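Local structure of proto-oncogene tyrosine-protein kinase receptor Ret (7AMK) at residues S175-V180 / A191-E196. The protein is a receptor tyrosine kinase that probably assembles with GDNF and its co-receptor GFR alpha 1 through a glycosylated, calcium-binding extracellular region of cadherin-like domains. The protein carries 4 engineered substitutions. Residues are numbered along the deposited sequence; the frame is centred on the assembly and turned at random.
With CA (calcium ion), chain L; CA (calcium ion), chain M.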
ATOM      1  N   SER A 175     -50.957  -0.483   2.507  1.00 57.55           N
ATOM      2  CA  SER A 175     -51.294   0.273   1.315  1.00 45.96           C
ATOM      3  C   SER A 175     -50.143   0.201   0.319  1.00 46.71           C
ATOM      4  O   SER A 175     -48.979   0.429   0.667  1.00 39.65           O
ATOM      5  CB  SER A 175     -51.603   1.717   1.673  1.00 49.55           C
ATOM      6  OG  SER A 175     -52.066   2.400   0.528  1.00 61.94           O
ATOM      7  N   VAL A 176     -50.471  -0.118  -0.926  1.00 34.88           N
ATOM      8  CA  VAL A 176     -49.473  -0.313  -1.970  1.00 30.22           C
ATOM      9  C   VAL A 176     -49.883   0.513  -3.184  1.00 21.60           C
ATOM     10  O   VAL A 176     -51.080   0.679  -3.452  1.00 20.49           O
ATOM     11  CB  VAL A 176     -49.327  -1.807  -2.305  1.00 35.28           C
ATOM     12  CG1 VAL A 176     -48.424  -2.011  -3.496  1.00 33.44           C
ATOM     13  CG2 VAL A 176     -48.741  -2.539  -1.112  1.00 41.37           C
ATOM     14  N   PRO A 177     -48.955   1.071  -3.909  1.00 21.61           N
ATOM     15  CA  PRO A 177     -49.333   1.822  -5.118  1.00 25.75           C
ATOM     16  C   PRO A 177     -49.640   0.923  -6.323  1.00 21.43           C
ATOM     17  O   PRO A 177     -49.293   1.244  -7.464  1.00 21.26           O
ATOM     18  CB  PRO A 177     -48.101   2.714  -5.358  1.00 27.04           C
ATOM     19  CG  PRO A 177     -46.965   1.972  -4.758  1.00 15.99           C
ATOM     20  CD  PRO A 177     -47.541   1.275  -3.544  1.00 23.57           C
ATOM     21  N   PHE A 178     -50.296  -0.207  -6.089  1.00 17.99           N
ATOM     22  CA  PHE A 178     -50.721  -1.108  -7.148  1.00 15.70           C
ATOM     23  C   PHE A 178     -52.169  -1.511  -6.898  1.00 22.17           C
ATOM     24  O   PHE A 178     -52.572  -1.710  -5.750  1.00 18.40           O
ATOM     25  CB  PHE A 178     -49.821  -2.348  -7.213  1.00 15.93           C
ATOM     26  CG  PHE A 178     -48.361  -2.033  -7.463  1.00 14.45           C
ATOM     27  CD1 PHE A 178     -47.490  -1.783  -6.408  1.00 19.33           C
ATOM     28  CD2 PHE A 178     -47.865  -1.974  -8.746  1.00 13.90           C
ATOM     29  CE1 PHE A 178     -46.135  -1.480  -6.646  1.00 15.01           C
ATOM     30  CE2 PHE A 178     -46.525  -1.694  -8.975  1.00 13.78           C
ATOM     31  CZ  PHE A 178     -45.662  -1.438  -7.935  1.00 13.81           C
ATOM     32  N   ALA A 179     -52.955  -1.606  -7.969  1.00 16.05           N
ATOM     33  CA  ALA A 179     -54.357  -1.985  -7.880  1.00 20.02           C
ATOM     34  C   ALA A 179     -54.736  -2.671  -9.193  1.00 24.84           C
ATOM     35  O   ALA A 179     -53.958  -2.691 -10.148  1.00 17.46           O
ATOM     36  CB  ALA A 179     -55.242  -0.762  -7.601  1.00 17.91           C
ATOM     37  N   VAL A 180     -55.934  -3.237  -9.251  1.00 18.07           N
ATOM     38  CA  VAL A 180     -56.479  -3.750 -10.501  1.00 20.64           C
ATOM     39  C   VAL A 180     -57.534  -2.768 -11.006  1.00 27.04           C
ATOM     40  O   VAL A 180     -58.347  -2.254 -10.225  1.00 19.62           O
ATOM     41  CB  VAL A 180     -57.071  -5.164 -10.336  1.00 21.68           C
ATOM     42  CG1 VAL A 180     -57.889  -5.526 -11.593  1.00 18.19           C
ATOM     43  CG2 VAL A 180     -55.988  -6.186 -10.102  1.00 16.57           C
ATOM     44  N   ALA A 191     -49.033   5.212  -8.581  1.00 19.49           N
ATOM     45  CA  ALA A 191     -48.246   6.393  -8.248  1.00 21.47           C
ATOM     46  C   ALA A 191     -46.801   6.217  -8.717  1.00 26.38           C
ATOM     47  O   ALA A 191     -46.365   5.117  -9.067  1.00 18.13           O
ATOM     48  CB  ALA A 191     -48.282   6.660  -6.742  1.00 19.82           C
ATOM     49  N   GLN A 192     -46.063   7.329  -8.739  1.00 26.75           N
ATOM     50  CA  GLN A 192     -44.618   7.246  -8.890  1.00 21.20           C
ATOM     51  C   GLN A 192     -44.029   6.612  -7.640  1.00 23.29           C
ATOM     52  O   GLN A 192     -44.505   6.843  -6.520  1.00 26.08           O
ATOM     53  CB  GLN A 192     -43.996   8.629  -9.122  1.00 23.11           C
ATOM     54  CG  GLN A 192     -44.485   9.380 -10.373  1.00 28.75           C
ATOM     55  CD  GLN A 192     -43.625  10.599 -10.705  1.00 38.60           C
ATOM     56  OE1 GLN A 192     -42.855  11.077  -9.872  1.00 41.56           O
ATOM     57  NE2 GLN A 192     -43.749  11.096 -11.934  1.00 44.72           N
ATOM     58  N   VAL A 193     -42.978   5.824  -7.823  1.00 18.56           N
ATOM     59  CA  VAL A 193     -42.322   5.155  -6.712  1.00 19.61           C
ATOM     60  C   VAL A 193     -40.876   5.658  -6.611  1.00 19.62           C
ATOM     61  O   VAL A 193     -40.389   6.398  -7.469  1.00 21.80           O
ATOM     62  CB  VAL A 193     -42.404   3.623  -6.856  1.00 24.17           C
ATOM     63  CG1 VAL A 193     -43.860   3.249  -6.975  1.00 22.92           C
ATOM     64  CG2 VAL A 193     -41.627   3.135  -8.116  1.00 23.71           C
ATOM     65  N   ASP A 194     -40.207   5.274  -5.524  1.00 22.86           N
ATOM     66  CA  ASP A 194     -38.874   5.764  -5.182  1.00 19.31           C
ATOM     67  C   ASP A 194     -37.993   4.551  -4.939  1.00 22.26           C
ATOM     68  O   ASP A 194     -38.170   3.825  -3.947  1.00 25.12           O
ATOM     69  CB  ASP A 194     -38.931   6.704  -3.964  1.00 25.91           C
ATOM     70  CG  ASP A 194     -37.540   7.247  -3.537  1.00 24.87           C
ATOM     71  OD1 ASP A 194     -36.546   7.075  -4.274  1.00 27.77           O
ATOM     72  OD2 ASP A 194     -37.441   7.840  -2.439  1.00 25.33           O
ATOM     73  N   ARG A 195     -37.072   4.295  -5.870  1.00 26.57           N
ATOM     74  CA  ARG A 195     -36.188   3.148  -5.723  1.00 18.44           C
ATOM     75  C   ARG A 195     -35.459   3.213  -4.380  1.00 21.10           C
ATOM     76  O   ARG A 195     -35.235   2.183  -3.736  1.00 24.34           O
ATOM     77  CB  ARG A 195     -35.204   3.096  -6.895  1.00 18.95           C
ATOM     78  CG  ARG A 195     -34.449   1.762  -7.061  1.00 20.25           C
ATOM     79  CD  ARG A 195     -33.401   1.490  -5.979  1.00 19.18           C
ATOM     80  NE  ARG A 195     -32.392   2.537  -5.909  1.00 20.47           N
ATOM     81  CZ  ARG A 195     -31.281   2.503  -5.177  1.00 21.35           C
ATOM     82  NH1 ARG A 195     -30.955   1.453  -4.440  1.00 21.06           N
ATOM     83  NH2 ARG A 195     -30.475   3.557  -5.181  1.00 22.73           N
ATOM     84  N   GLU A 196     -35.119   4.420  -3.923  1.00 20.02           N
ATOM     85  CA  GLU A 196     -34.399   4.583  -2.664  1.00 24.56           C
ATOM     86  C   GLU A 196     -35.259   4.259  -1.448  1.00 21.68           C
ATOM     87  O   GLU A 196     -34.723   4.024  -0.364  1.00 24.01           O
ATOM     88  CB  GLU A 196     -33.848   6.010  -2.533  1.00 22.17           C
ATOM     89  CG  GLU A 196     -32.487   6.239  -3.221  1.00 23.33           C
ATOM     90  CD  GLU A 196     -32.583   6.394  -4.757  1.00 24.12           C
ATOM     91  OE1 GLU A 196     -33.581   6.980  -5.241  1.00 23.05           O
ATOM     92  OE2 GLU A 196     -31.651   5.946  -5.471  1.00 23.57           O
TER
HETATM   93 CA    CA L 601     -35.425   8.128  -5.958  1.00 22.02          CA
HETATM   94 CA    CA M 602     -32.213   6.859  -7.802  1.00 17.96          CA
HETATM   95  O   HOH W   1     -34.783   9.792  -4.447  1.00 32.25           O
HETATM   96  O   HOH W   2     -37.519   9.020  -6.445  1.00 21.76           O
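Pro177 touches Ala191 and Val193 with neighbouring atoms of its compact, rigid ring, which suits a residue serving two partners at once. Its CB lies 4.2 Å from Ala191 CB, a methyl small enough to fit where the CA atoms of Pro177 and Ala191 are 5.6 Å apart, while CG meets Val193 CG1 at 4.0 Å. Val193 holds CG1 anti to its carbonyl carbon (chi1 -56°), which brings that methyl to the proline, and the two side chains cross at about a right angle; a branched apolar residue suits this buried place, also lined by Ile226. This small apolar contact joins the residue leading into edge strand 178-181 to the loop after strand 186-189 in a cadherin domain, and the same loop runs on into the calcium site facing the next domain. There Asp194, Arg195 and Glu196 match the DRE motif of classical cadherins. Asp194 OD1 binds one calcium ion at 2.3 Å and accepts the Glu196 backbone N-H from above the carboxylate plane, making an Asx turn. Glu196, bent at chi2 (77°), divides its oxygens: OE1 binds that calcium and OE2 the second at 2.6 Å. Arg195 NH2 forms a salt bridge with Glu196 OE2 at 2.7 Å, probably offsetting some negative charge, and Arg195 NE hydrogen-bonds Asp228 OD1, a further ligand of the second calcium.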